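PDB 3DDE: TENA/THI-4 protein from Shewanella denitrificans OS217, which is of unknown function but has a heme oxygenase-like fold and may, like its presumed relatives, be an iron-containing oxidoreductase. Local coordinates for residues I28-D33 / D216-Y221; A42-E47 / K166-H171; M90-I95 / F100-V105. All coordinates share one frame; numbering follows the deposited sequence.

Contact 1: I28-D33 / D216-Y221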
ATOM      1  N   ILE A  28      30.344  20.415   5.704  1.00 52.13           N
ATOM      2  CA  ILE A  28      30.482  20.839   7.098  1.00 51.71           C
ATOM      3  C   ILE A  28      31.743  21.676   7.318  1.00 52.42           C
ATOM      4  O   ILE A  28      31.699  22.654   8.062  1.00 52.36           O
ATOM      5  CB  ILE A  28      30.495  19.634   8.081  1.00 51.41           C
ATOM      6  CG1 ILE A  28      29.216  18.787   7.977  1.00 51.15           C
ATOM      7  CG2 ILE A  28      30.673  20.111   9.514  1.00 51.19           C
ATOM      8  CD1 ILE A  28      27.954  19.461   8.455  1.00 50.96           C
ATOM      9  N   HIS A  29      32.864  21.321   6.680  1.00 53.30           N
ATOM     10  CA  HIS A  29      34.091  22.108   6.869  1.00 53.92           C
ATOM     11  C   HIS A  29      33.920  23.480   6.231  1.00 53.45           C
ATOM     12  O   HIS A  29      34.325  24.477   6.807  1.00 53.46           O
ATOM     13  CB  HIS A  29      35.366  21.457   6.317  1.00 55.65           C
ATOM     14  CG  HIS A  29      35.518  20.011   6.666  1.00 57.07           C
ATOM     15  ND1 HIS A  29      36.387  19.180   5.993  1.00 57.81           N
ATOM     16  CD2 HIS A  29      34.852  19.228   7.551  1.00 57.83           C
ATOM     17  CE1 HIS A  29      36.285  17.956   6.482  1.00 58.50           C
ATOM     18  NE2 HIS A  29      35.351  17.956   7.420  1.00 58.42           N
ATOM     19  N   GLU A  30      33.329  23.521   5.040  1.00 52.97           N
ATOM     20  CA  GLU A  30      33.088  24.784   4.337  1.00 52.52           C
ATOM     21  C   GLU A  30      32.323  25.747   5.254  1.00 52.26           C
ATOM     22  O   GLU A  30      32.651  26.937   5.342  1.00 52.32           O
ATOM     23  CB  GLU A  30      32.294  24.513   3.052  1.00 52.99           C
ATOM     24  CG  GLU A  30      31.877  25.730   2.232  1.00 53.30           C
ATOM     25  CD  GLU A  30      33.006  26.374   1.449  1.00 53.74           C
ATOM     26  OE1 GLU A  30      34.176  25.956   1.585  1.00 54.37           O
ATOM     27  OE2 GLU A  30      32.706  27.312   0.681  1.00 53.81           O
ATOM     28  N   VAL A  31      31.312  25.219   5.945  1.00 52.02           N
ATOM     29  CA  VAL A  31      30.494  26.014   6.864  1.00 51.61           C
ATOM     30  C   VAL A  31      31.297  26.493   8.081  1.00 51.35           C
ATOM     31  O   VAL A  31      31.328  27.696   8.377  1.00 52.09           O
ATOM     32  CB  VAL A  31      29.235  25.223   7.337  1.00 51.56           C
ATOM     33  CG1 VAL A  31      28.445  26.024   8.361  1.00 51.49           C
ATOM     34  CG2 VAL A  31      28.344  24.851   6.149  1.00 51.27           C
ATOM     35  N   LEU A  32      31.955  25.565   8.771  1.00 51.26           N
ATOM     36  CA  LEU A  32      32.720  25.907   9.982  1.00 51.10           C
ATOM     37  C   LEU A  32      33.899  26.869   9.761  1.00 50.97           C
ATOM     38  O   LEU A  32      34.228  27.663  10.652  1.00 50.87           O
ATOM     39  CB  LEU A  32      33.193  24.635  10.703  1.00 50.78           C
ATOM     40  CG  LEU A  32      32.120  23.663  11.211  1.00 50.23           C
ATOM     41  CD1 LEU A  32      32.773  22.522  11.967  1.00 50.09           C
ATOM     42  CD2 LEU A  32      31.096  24.344  12.096  1.00 49.90           C
ATOM     43  N   ASP A  33      34.450  26.870   8.549  0.50 50.83           N
ATOM     44  CA  ASP A  33      35.516  27.806   8.191  0.50 51.05           C
ATOM     45  C   ASP A  33      34.947  29.227   8.098  0.50 50.17           C
ATOM     46  O   ASP A  33      35.690  30.205   8.175  0.50 50.21           O
ATOM     47  CB  ASP A  33      36.169  27.422   6.855  0.50 51.61           C
ATOM     48  CG  ASP A  33      36.845  26.061   6.894  0.50 51.98           C
ATOM     49  OD1 ASP A  33      36.734  25.358   7.921  0.50 52.35           O
ATOM     50  OD2 ASP A  33      37.480  25.686   5.884  0.50 52.45           O
ATOM     51  N   ASP A 216      25.593  15.012  -1.871  1.00 50.17           N
ATOM     52  CA  ASP A 216      24.879  15.486  -3.071  1.00 50.92           C
ATOM     53  C   ASP A 216      24.764  16.998  -3.079  1.00 50.41           C
ATOM     54  O   ASP A 216      24.950  17.637  -4.119  1.00 50.69           O
ATOM     55  CB  ASP A 216      23.470  14.883  -3.187  1.00 51.17           C
ATOM     56  CG  ASP A 216      23.467  13.537  -3.845  1.00 50.94           C
ATOM     57  OD1 ASP A 216      24.554  12.985  -4.059  1.00 51.29           O
ATOM     58  OD2 ASP A 216      22.373  13.036  -4.150  1.00 50.75           O
ATOM     59  N   VAL A 217      24.455  17.567  -1.920  1.00 50.27           N
ATOM     60  CA  VAL A 217      24.358  19.037  -1.801  1.00 50.60           C
ATOM     61  C   VAL A 217      25.684  19.698  -2.193  1.00 51.06           C
ATOM     62  O   VAL A 217      25.696  20.681  -2.941  1.00 51.45           O
ATOM     63  CB  VAL A 217      23.934  19.489  -0.370  1.00 49.85           C
ATOM     64  CG1 VAL A 217      24.025  21.020  -0.216  1.00 50.10           C
ATOM     65  CG2 VAL A 217      22.545  19.006  -0.064  1.00 49.02           C
ATOM     66  N   TRP A 218      26.796  19.146  -1.701  1.00 51.76           N
ATOM     67  CA  TRP A 218      28.129  19.698  -1.997  1.00 51.68           C
ATOM     68  C   TRP A 218      28.481  19.582  -3.491  1.00 51.85           C
ATOM     69  O   TRP A 218      28.892  20.570  -4.110  1.00 52.18           O
ATOM     70  CB  TRP A 218      29.189  19.023  -1.109  1.00 52.36           C
ATOM     71  CG  TRP A 218      30.567  19.611  -1.209  1.00 52.28           C
ATOM     72  CD1 TRP A 218      31.701  18.977  -1.623  1.00 52.55           C
ATOM     73  CD2 TRP A 218      30.948  20.958  -0.906  1.00 52.46           C
ATOM     74  NE1 TRP A 218      32.773  19.845  -1.581  1.00 52.97           N
ATOM     75  CE2 TRP A 218      32.333  21.069  -1.149  1.00 52.62           C
ATOM     76  CE3 TRP A 218      30.255  22.080  -0.446  1.00 52.51           C
ATOM     77  CZ2 TRP A 218      33.034  22.251  -0.949  1.00 52.57           C
ATOM     78  CZ3 TRP A 218      30.956  23.260  -0.250  1.00 52.73           C
ATOM     79  CH2 TRP A 218      32.331  23.336  -0.502  1.00 52.51           C
ATOM     80  N   LYS A 219      28.301  18.397  -4.072  1.00 51.30           N
ATOM     81  CA  LYS A 219      28.571  18.176  -5.501  1.00 51.53           C
ATOM     82  C   LYS A 219      27.799  19.185  -6.387  1.00 52.01           C
ATOM     83  O   LYS A 219      28.385  19.819  -7.261  1.00 51.49           O
ATOM     84  CB  LYS A 219      28.240  16.714  -5.867  1.00 52.37           C
ATOM     85  CG  LYS A 219      28.334  16.348  -7.344  1.00 52.26           C
ATOM     86  N   GLU A 220      26.497  19.347  -6.139  1.00 52.63           N
ATOM     87  CA  GLU A 220      25.673  20.282  -6.915  1.00 52.38           C
ATOM     88  C   GLU A 220      26.073  21.735  -6.676  1.00 52.50           C
ATOM     89  O   GLU A 220      25.905  22.577  -7.567  1.00 52.70           O
ATOM     90  CB  GLU A 220      24.173  20.096  -6.607  1.00 52.80           C
ATOM     91  CG  GLU A 220      23.584  18.757  -7.042  1.00 53.32           C
ATOM     92  CD  GLU A 220      23.605  18.541  -8.546  1.00 53.28           C
ATOM     93  OE1 GLU A 220      23.592  19.522  -9.304  1.00 53.35           O
ATOM     94  OE2 GLU A 220      23.619  17.372  -8.982  1.00 53.84           O
ATOM     95  N   TYR A 221      26.571  22.028  -5.474  1.00 52.50           N
ATOM     96  CA  TYR A 221      27.053  23.372  -5.132  1.00 52.51           C
ATOM     97  C   TYR A 221      28.317  23.734  -5.912  1.00 52.70           C
ATOM     98  O   TYR A 221      28.478  24.885  -6.306  1.00 53.09           O
ATOM     99  CB  TYR A 221      27.304  23.526  -3.621  1.00 52.43           C
ATOM    100  CG  TYR A 221      27.901  24.882  -3.232  1.00 52.68           C
ATOM    101  CD1 TYR A 221      27.169  26.069  -3.379  1.00 52.48           C
ATOM    102  CD2 TYR A 221      29.186  24.970  -2.698  1.00 52.81           C
ATOM    103  CE1 TYR A 221      27.723  27.322  -3.022  1.00 52.66           C
ATOM    104  CE2 TYR A 221      29.744  26.200  -2.341  1.00 52.77           C
ATOM    105  CZ  TYR A 221      29.007  27.368  -2.501  1.00 52.68           C
ATOM    106  OH  TYR A 221      29.583  28.557  -2.141  1.00 52.56           O
TER

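Contact 2: A42-E47 / K166-H171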
ATOM      1  N   ALA A  42      20.519  27.480   0.836  1.00 50.83           N
ATOM      2  CA  ALA A  42      19.294  27.184   0.086  1.00 50.56           C
ATOM      3  C   ALA A  42      19.291  25.756  -0.476  1.00 50.49           C
ATOM      4  O   ALA A  42      18.313  25.030  -0.314  1.00 50.42           O
ATOM      5  CB  ALA A  42      19.123  28.179  -1.040  1.00 50.61           C
ATOM      6  N   ILE A  43      20.371  25.374  -1.153  1.00 50.37           N
ATOM      7  CA  ILE A  43      20.504  24.025  -1.732  1.00 50.81           C
ATOM      8  C   ILE A  43      20.230  22.971  -0.662  1.00 51.20           C
ATOM      9  O   ILE A  43      19.401  22.075  -0.856  1.00 51.15           O
ATOM     10  CB  ILE A  43      21.908  23.795  -2.325  1.00 50.83           C
ATOM     11  CG1 ILE A  43      22.081  24.617  -3.611  1.00 50.85           C
ATOM     12  CG2 ILE A  43      22.141  22.301  -2.604  1.00 50.79           C
ATOM     13  CD1 ILE A  43      23.511  24.678  -4.142  1.00 50.63           C
ATOM     14  N   TYR A  44      20.899  23.126   0.473  1.00 51.24           N
ATOM     15  CA  TYR A  44      20.689  22.261   1.610  1.00 52.49           C
ATOM     16  C   TYR A  44      19.276  22.315   2.235  1.00 52.18           C
ATOM     17  O   TYR A  44      18.736  21.272   2.596  1.00 51.75           O
ATOM     18  CB  TYR A  44      21.731  22.528   2.687  1.00 54.90           C
ATOM     19  CG  TYR A  44      21.369  21.872   3.997  1.00 55.86           C
ATOM     20  CD1 TYR A  44      21.656  20.525   4.249  1.00 56.30           C
ATOM     21  CD2 TYR A  44      20.702  22.601   4.974  1.00 56.50           C
ATOM     22  CE1 TYR A  44      21.290  19.942   5.455  1.00 56.41           C
ATOM     23  CE2 TYR A  44      20.334  22.040   6.161  1.00 56.35           C
ATOM     24  CZ  TYR A  44      20.633  20.732   6.409  1.00 56.34           C
ATOM     25  OH  TYR A  44      20.237  20.257   7.630  1.00 56.84           O
HETATM   26  N   MSE A  45      18.695  23.505   2.400  1.00 51.79           N
HETATM   27  CA  MSE A  45      17.349  23.634   2.999  1.00 51.58           C
HETATM   28  C   MSE A  45      16.281  23.072   2.057  1.00 50.67           C
HETATM   29  O   MSE A  45      15.230  22.581   2.505  1.00 50.27           O
HETATM   30  CB  MSE A  45      17.026  25.092   3.379  1.00 52.25           C
HETATM   31  CG  MSE A  45      17.814  25.691   4.563  1.00 52.32           C
HETATM   32 SE   MSE A  45      17.672  24.637   6.321  0.75 54.94          SE
HETATM   33  CE  MSE A  45      15.688  24.544   6.437  1.00 53.91           C
ATOM     34  N   THR A  46      16.556  23.129   0.754  1.00 50.02           N
ATOM     35  CA  THR A  46      15.652  22.560  -0.245  1.00 49.27           C
ATOM     36  C   THR A  46      15.554  21.053  -0.071  1.00 49.71           C
ATOM     37  O   THR A  46      14.455  20.509  -0.118  1.00 49.97           O
ATOM     38  CB  THR A  46      16.103  22.914  -1.670  1.00 48.37           C
ATOM     39  OG1 THR A  46      16.096  24.337  -1.810  1.00 47.52           O
ATOM     40  CG2 THR A  46      15.189  22.304  -2.711  1.00 47.77           C
ATOM     41  N   GLU A  47      16.683  20.365   0.138  1.00 50.06           N
ATOM     42  CA  GLU A  47      16.640  18.911   0.334  1.00 50.00           C
ATOM     43  C   GLU A  47      16.003  18.542   1.668  1.00 50.17           C
ATOM     44  O   GLU A  47      15.344  17.499   1.788  1.00 49.84           O
ATOM     45  CB  GLU A  47      18.020  18.256   0.220  1.00 49.94           C
ATOM     46  CG  GLU A  47      18.643  18.409  -1.149  1.00 50.12           C
ATOM     47  CD  GLU A  47      17.671  18.074  -2.253  1.00 50.20           C
ATOM     48  OE1 GLU A  47      17.262  16.895  -2.338  1.00 49.50           O
ATOM     49  OE2 GLU A  47      17.312  18.999  -3.027  1.00 50.31           O
ATOM     50  N   LYS A 166      13.938  29.183  11.254  1.00 53.62           N
ATOM     51  CA  LYS A 166      12.793  28.615  11.971  1.00 53.43           C
ATOM     52  C   LYS A 166      12.808  27.091  12.020  1.00 53.51           C
ATOM     53  O   LYS A 166      12.370  26.516  13.010  1.00 54.15           O
ATOM     54  CB  LYS A 166      11.472  29.102  11.367  1.00 53.47           C
ATOM     55  N   PHE A 167      13.308  26.435  10.973  1.00 53.47           N
ATOM     56  CA  PHE A 167      13.355  24.975  10.971  1.00 53.67           C
ATOM     57  C   PHE A 167      14.227  24.433  12.105  1.00 54.50           C
ATOM     58  O   PHE A 167      13.862  23.441  12.735  1.00 55.60           O
ATOM     59  CB  PHE A 167      13.840  24.408   9.635  1.00 54.24           C
ATOM     60  CG  PHE A 167      13.852  22.895   9.597  1.00 54.40           C
ATOM     61  CD1 PHE A 167      14.991  22.187   9.956  1.00 54.43           C
ATOM     62  CD2 PHE A 167      12.714  22.191   9.241  1.00 54.40           C
ATOM     63  CE1 PHE A 167      15.002  20.796   9.940  1.00 54.98           C
ATOM     64  CE2 PHE A 167      12.713  20.793   9.211  1.00 54.49           C
ATOM     65  CZ  PHE A 167      13.855  20.093   9.563  1.00 54.49           C
ATOM     66  N   PHE A 168      15.375  25.060  12.359  1.00 55.51           N
ATOM     67  CA  PHE A 168      16.249  24.579  13.427  1.00 57.21           C
ATOM     68  C   PHE A 168      15.995  25.239  14.787  1.00 58.22           C
ATOM     69  O   PHE A 168      16.690  24.929  15.757  1.00 59.05           O
ATOM     70  CB  PHE A 168      17.718  24.689  13.023  1.00 57.63           C
ATOM     71  CG  PHE A 168      18.118  23.680  12.002  1.00 57.74           C
ATOM     72  CD1 PHE A 168      18.133  22.332  12.334  1.00 57.75           C
ATOM     73  CD2 PHE A 168      18.485  24.065  10.723  1.00 57.89           C
ATOM     74  CE1 PHE A 168      18.489  21.374  11.398  1.00 58.41           C
ATOM     75  CE2 PHE A 168      18.858  23.122   9.783  1.00 58.12           C
ATOM     76  CZ  PHE A 168      18.854  21.765  10.116  1.00 58.38           C
ATOM     77  N   ILE A 169      15.008  26.137  14.855  1.00 60.35           N
ATOM     78  CA  ILE A 169      14.610  26.827  16.110  1.00 60.96           C
ATOM     79  C   ILE A 169      13.413  26.111  16.757  1.00 63.36           C
ATOM     80  O   ILE A 169      13.237  26.147  17.974  1.00 63.33           O
ATOM     81  CB  ILE A 169      14.306  28.329  15.873  1.00 61.11           C
ATOM     82  CG1 ILE A 169      15.609  29.121  15.703  1.00 61.00           C
ATOM     83  CG2 ILE A 169      13.534  28.929  17.044  1.00 60.46           C
ATOM     84  CD1 ILE A 169      16.399  29.323  16.989  1.00 60.75           C
ATOM     85  N   ALA A 170      12.590  25.476  15.924  1.00 66.66           N
ATOM     86  CA  ALA A 170      11.489  24.617  16.379  1.00 68.81           C
ATOM     87  C   ALA A 170      12.114  23.377  17.036  1.00 69.80           C
ATOM     88  O   ALA A 170      11.806  23.050  18.188  1.00 70.39           O
ATOM     89  CB  ALA A 170      10.614  24.206  15.201  1.00 68.21           C
ATOM     90  N   HIS A 171      12.997  22.711  16.286  1.00 70.90           N
ATOM     91  CA  HIS A 171      13.765  21.540  16.764  1.00 71.09           C
ATOM     92  C   HIS A 171      14.338  21.609  18.186  1.00 71.20           C
ATOM     93  O   HIS A 171      14.138  20.688  18.973  1.00 71.20           O
ATOM     94  CB  HIS A 171      14.929  21.225  15.799  1.00 72.11           C
ATOM     95  CG  HIS A 171      14.749  19.957  15.028  1.00 72.84           C
ATOM     96  ND1 HIS A 171      15.603  18.885  15.169  1.00 73.14           N
ATOM     97  CD2 HIS A 171      13.784  19.561  14.161  1.00 73.24           C
ATOM     98  CE1 HIS A 171      15.195  17.896  14.392  1.00 73.46           C
ATOM     99  NE2 HIS A 171      14.091  18.278  13.773  1.00 73.65           N
TER

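Contact 3: M90-I95 / F100-V105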
HETATM    1  N   MSE A  90       8.297  25.262   7.363  1.00 52.64           N
HETATM    2  CA  MSE A  90       9.300  26.053   8.089  0.50 53.59           C
HETATM    3  C   MSE A  90      10.608  26.138   7.303  1.00 52.68           C
HETATM    4  O   MSE A  90      11.289  27.153   7.340  1.00 53.29           O
HETATM    5  CB  MSE A  90       9.574  25.471   9.480  0.50 54.15           C
HETATM    6  CG  MSE A  90       8.340  25.345  10.370  0.50 54.61           C
HETATM    7 SE   MSE A  90       8.797  24.845  12.200  0.38 55.11          SE
HETATM    8  CE  MSE A  90       9.415  26.597  12.859  0.50 55.06           C
ATOM      9  N   ALA A  91      10.967  25.064   6.599  1.00 52.48           N
ATOM     10  CA  ALA A  91      12.191  25.057   5.785  1.00 51.87           C
ATOM     11  C   ALA A  91      11.977  25.951   4.557  1.00 51.69           C
ATOM     12  O   ALA A  91      12.871  26.692   4.151  1.00 51.13           O
ATOM     13  CB  ALA A  91      12.531  23.659   5.360  1.00 51.23           C
ATOM     14  N   LEU A  92      10.776  25.878   3.986  1.00 51.98           N
ATOM     15  CA  LEU A  92      10.419  26.661   2.810  1.00 51.95           C
ATOM     16  C   LEU A  92      10.343  28.150   3.177  1.00 51.03           C
ATOM     17  O   LEU A  92      10.654  28.998   2.360  1.00 50.83           O
ATOM     18  CB  LEU A  92       9.104  26.150   2.216  1.00 52.64           C
ATOM     19  CG  LEU A  92       8.714  26.663   0.825  1.00 53.15           C
ATOM     20  CD1 LEU A  92       9.741  26.220  -0.209  1.00 53.24           C
ATOM     21  CD2 LEU A  92       7.314  26.151   0.450  1.00 53.25           C
ATOM     22  N   SER A  93       9.938  28.436   4.414  1.00 50.29           N
ATOM     23  CA  SER A  93       9.880  29.792   4.953  1.00 49.71           C
ATOM     24  C   SER A  93      11.284  30.370   5.139  1.00 49.78           C
ATOM     25  O   SER A  93      11.511  31.543   4.882  1.00 49.60           O
ATOM     26  CB  SER A  93       9.121  29.798   6.284  1.00 49.39           C
ATOM     27  OG  SER A  93       9.069  31.102   6.855  1.00 48.63           O
ATOM     28  N   ASP A  94      12.221  29.542   5.594  1.00 50.02           N
ATOM     29  CA  ASP A  94      13.610  29.959   5.761  1.00 49.74           C
ATOM     30  C   ASP A  94      14.250  30.309   4.411  1.00 49.79           C
ATOM     31  O   ASP A  94      15.040  31.257   4.321  1.00 49.86           O
ATOM     32  CB  ASP A  94      14.422  28.847   6.426  1.00 50.04           C
ATOM     33  CG  ASP A  94      14.009  28.583   7.864  1.00 49.81           C
ATOM     34  OD1 ASP A  94      13.396  29.476   8.492  1.00 48.75           O
ATOM     35  OD2 ASP A  94      14.327  27.471   8.363  1.00 50.03           O
ATOM     36  N   ILE A  95      13.917  29.541   3.376  1.00 49.75           N
ATOM     37  CA  ILE A  95      14.446  29.768   2.026  1.00 49.65           C
ATOM     38  C   ILE A  95      13.928  31.089   1.477  1.00 49.79           C
ATOM     39  O   ILE A  95      14.665  31.823   0.815  1.00 48.94           O
ATOM     40  CB  ILE A  95      14.117  28.583   1.062  1.00 49.59           C
ATOM     41  CG1 ILE A  95      14.903  27.323   1.479  1.00 49.26           C
ATOM     42  CG2 ILE A  95      14.452  28.942  -0.392  1.00 49.38           C
ATOM     43  CD1 ILE A  95      14.441  26.027   0.802  1.00 49.41           C
ATOM     44  N   PHE A 100      14.983  33.996  -1.705  1.00 49.66           N
ATOM     45  CA  PHE A 100      14.714  33.066  -2.816  1.00 49.77           C
ATOM     46  C   PHE A 100      13.222  32.752  -2.971  1.00 50.26           C
ATOM     47  O   PHE A 100      12.433  32.896  -2.039  1.00 49.46           O
ATOM     48  CB  PHE A 100      15.504  31.747  -2.681  1.00 48.78           C
ATOM     49  CG  PHE A 100      16.995  31.929  -2.690  1.00 48.40           C
ATOM     50  CD1 PHE A 100      17.642  32.428  -3.820  1.00 48.60           C
ATOM     51  CD2 PHE A 100      17.753  31.603  -1.580  1.00 48.28           C
ATOM     52  CE1 PHE A 100      19.013  32.613  -3.834  1.00 48.49           C
ATOM     53  CE2 PHE A 100      19.132  31.777  -1.586  1.00 48.55           C
ATOM     54  CZ  PHE A 100      19.763  32.280  -2.715  1.00 48.59           C
ATOM     55  N   ASP A 101      12.880  32.273  -4.162  1.00 51.18           N
ATOM     56  CA  ASP A 101      11.512  31.995  -4.573  1.00 51.40           C
ATOM     57  C   ASP A 101      11.007  30.639  -4.062  1.00 51.16           C
ATOM     58  O   ASP A 101      11.592  29.604  -4.357  1.00 50.75           O
ATOM     59  CB  ASP A 101      11.484  32.033  -6.116  1.00 51.94           C
ATOM     60  CG  ASP A 101      10.088  32.206  -6.692  1.00 53.04           C
ATOM     61  OD1 ASP A 101       9.101  31.756  -6.070  1.00 53.74           O
ATOM     62  OD2 ASP A 101       9.983  32.811  -7.791  1.00 53.70           O
ATOM     63  N   ARG A 102       9.913  30.660  -3.300  1.00 51.34           N
ATOM     64  CA  ARG A 102       9.331  29.429  -2.774  0.50 51.44           C
ATOM     65  C   ARG A 102       8.997  28.499  -3.938  1.00 51.62           C
ATOM     66  O   ARG A 102       9.187  27.288  -3.836  1.00 51.64           O
ATOM     67  CB  ARG A 102       8.064  29.703  -1.939  0.50 51.44           C
ATOM     68  CG  ARG A 102       8.276  30.621  -0.734  0.50 51.42           C
ATOM     69  CD  ARG A 102       6.973  30.976   0.009  0.50 51.42           C
ATOM     70  NE  ARG A 102       6.644  30.081   1.125  0.50 51.26           N
ATOM     71  CZ  ARG A 102       5.788  29.058   1.095  0.50 51.24           C
ATOM     72  NH1 ARG A 102       5.129  28.727  -0.011  0.50 51.32           N
ATOM     73  NH2 ARG A 102       5.591  28.352   2.203  0.50 51.25           N
ATOM     74  N   GLU A 103       8.524  29.075  -5.043  1.00 51.98           N
ATOM     75  CA  GLU A 103       8.128  28.294  -6.218  1.00 52.84           C
ATOM     76  C   GLU A 103       9.223  27.478  -6.870  1.00 52.52           C
ATOM     77  O   GLU A 103       8.936  26.403  -7.397  1.00 53.06           O
ATOM     78  CB  GLU A 103       7.403  29.161  -7.256  1.00 53.68           C
ATOM     79  CG  GLU A 103       6.013  29.588  -6.789  1.00 54.79           C
ATOM     80  CD  GLU A 103       5.084  28.414  -6.503  1.00 55.72           C
ATOM     81  OE1 GLU A 103       5.317  27.296  -7.070  1.00 57.03           O
ATOM     82  OE2 GLU A 103       4.117  28.603  -5.702  1.00 56.47           O
ATOM     83  N   ASP A 104      10.463  27.966  -6.843  1.00 52.06           N
ATOM     84  CA  ASP A 104      11.587  27.200  -7.393  1.00 51.91           C
ATOM     85  C   ASP A 104      11.799  25.919  -6.583  1.00 51.80           C
ATOM     86  O   ASP A 104      12.291  24.925  -7.118  1.00 50.98           O
ATOM     87  CB  ASP A 104      12.916  27.994  -7.390  1.00 52.19           C
ATOM     88  CG  ASP A 104      12.906  29.221  -8.322  1.00 52.59           C
ATOM     89  OD1 ASP A 104      11.977  29.369  -9.148  1.00 52.89           O
ATOM     90  OD2 ASP A 104      13.851  30.042  -8.226  1.00 52.09           O
ATOM     91  N   VAL A 105      11.452  25.968  -5.292  1.00 51.85           N
ATOM     92  CA  VAL A 105      11.585  24.825  -4.392  1.00 51.65           C
ATOM     93  C   VAL A 105      10.459  23.828  -4.616  1.00 51.81           C
ATOM     94  O   VAL A 105      10.699  22.630  -4.729  1.00 52.52           O
ATOM     95  CB  VAL A 105      11.581  25.254  -2.901  1.00 51.49           C
ATOM     96  CG1 VAL A 105      11.651  24.020  -1.977  1.00 51.23           C
ATOM     97  CG2 VAL A 105      12.748  26.201  -2.611  1.00 51.30           C
TER

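Contact 1: I28-D33 / D216-Y221
Glu30 and Trp218 lie on two stretches of helix that stand well apart, their CA atoms 9.5 Å from each other, a gap bridged here by long side chains. Each segment keeps its own helical hydrogen bonds, as from Leu32 N to Ile28 O (3.0 Å), and no hydrogen bond joins the segments. Trp218 and Tyr221, three residues apart, project from one side of their helix towards the short helix 26-32. In the all-helical, heme oxygenase-like fold this contact ties an early helix to the long helix 193-223, and Pro26 gives the indole a further apolar neighbour. With chi1 at -173°, Trp218 swings the six-membered part of its indole out to Glu30. There CZ3 lies 3.6 Å from Glu30 CG, while CH2 approaches Glu30 CD at 3.7 Å. The two side chains cross at about a right angle, with carboxylate and indole planes 56° apart. Glutamate suits this surface place because its methylene groups pack on carbon while the charge sits at the end of a bent chain. Tyr221 is a looser neighbour, its CE2 4.4 Å from Glu30 OE2, and its hydroxyl shares a weak hydrogen bond with Thr37 OG1.

Contact 2: A42-E47 / K166-H171
Ala42 O is gripped twice from within its own helix, by Thr46 N at 2.8 Å and by Thr46 OG1 at 2.8 Å, on the turn that presents Tyr44 and Met45 to Phe167 and Phe168. The hydroxyl folds back onto the backbone and meets the carbonyl from above its plane, 44° out of it. Helix 38-52 and helix 166-189 belong to the bundle of the heme oxygenase-like fold; the axes of their short segments cross at 55° and come no closer than 12.8 Å, a wide spacing that large side chains must bridge. Tyr44 and Phe168 arrive from opposite directions and meet edge to edge with nearly coplanar rings, Tyr44 OH lying 3.2 Å from Phe168 CZ in the plane of the phenylalanine. Beside them runs Met45, built as selenomethionine. Its CG is anti to the carbonyl carbon (chi1 -70°), and bends further along the flexible chain let SE pass obliquely by the Phe168 ring, a Met-aromatic contact with SE 4.0 Å from CE2 of that ring. The terminal CE carries on to Phe167 CB at 3.7 Å. The phenylalanines themselves form a T-shaped pair, Phe167 CD1 standing 3.7 Å above the centre of the Phe168 ring. Ala91 and Ile95 of helix 88-97 also touch Met45. With no hydrogen bond across the segments, cohesion here rests on dispersion and the weak electrostatics of ring edges, selenium and a phenolic oxygen.

Contact 3: M90-I95 / F100-V105
Leu92 and Ile95 of helix 88-97 pack against Arg102, Val105 and Phe100, which follow a short connection, so the contact is a local one: two consecutive helices of the heme oxygenase-like bundle folded against each other. The polar bonds belong to the connection and the helix start behind it. Phe100 N reaches back five residues to Ile95 O in a weak hydrogen bond of 3.3 Å, fastening the chain just after helix 88-97. Asp101 then serves as N-cap of helix 102-106: its OD1 accepts from Glu103 N at 2.9 Å, met from above the carboxylate plane. Aspartate suits this place, since its short side chain can bend back to an amide of the first turn that has no helical carbonyl partner.

A cationic group packs against carbon. Leu92 CD2 lies over one face of the Arg102 guanidinium, 3.1 Å above its plane and offset towards the edge of the group; because the arginine is modelled in two conformers, this holds for one of them. The bend at chi3 (92°) turns the flat group across the leucine.

The rest is apolar. The other leucine methyl, CD1, is tight against Val105, 3.4 Å from both CB and CG1 of that valine. Putting an alanine at Leu92 would probably leave Val105 without its close-packed neighbour and, in the conformer described, the guanidinium without the methyl over its face. Valine and isoleucine suit this buried side because each offers methyls to more than one neighbour: Val105 meets both Leu92 and Ile95. Ile95 uses both its branches: CG2 lies 3.8 Å from Phe100 CB, while CD1 meets Val105 CG2 tip to tip at 3.8 Å.

Contact 3 is buried, yet its centre lies about 17 Å from that of the chain, like surface contact 1; partly buried contact 2 sits closer in, at about 10 Å. Contact 3 mixes methyl packing with an arginine face and polar bonds, contact 2 relies on rings and selenium, and contact 1 sets an acidic chain against an indole. Contacts 1 and 2 meet where Val217 packs on Ile43, bringing helix 193-223 against helix 38-52. Both carboxylate oxygens of Asp94 accept backbone N-H groups of Lys166 and Phe167, anchoring segment 166-171 to helix 88-97 and linking contacts 2 and 3. Contacts 1 and 3 do not touch. Contact 3 joins chain neighbours, whereas the other two close long loops.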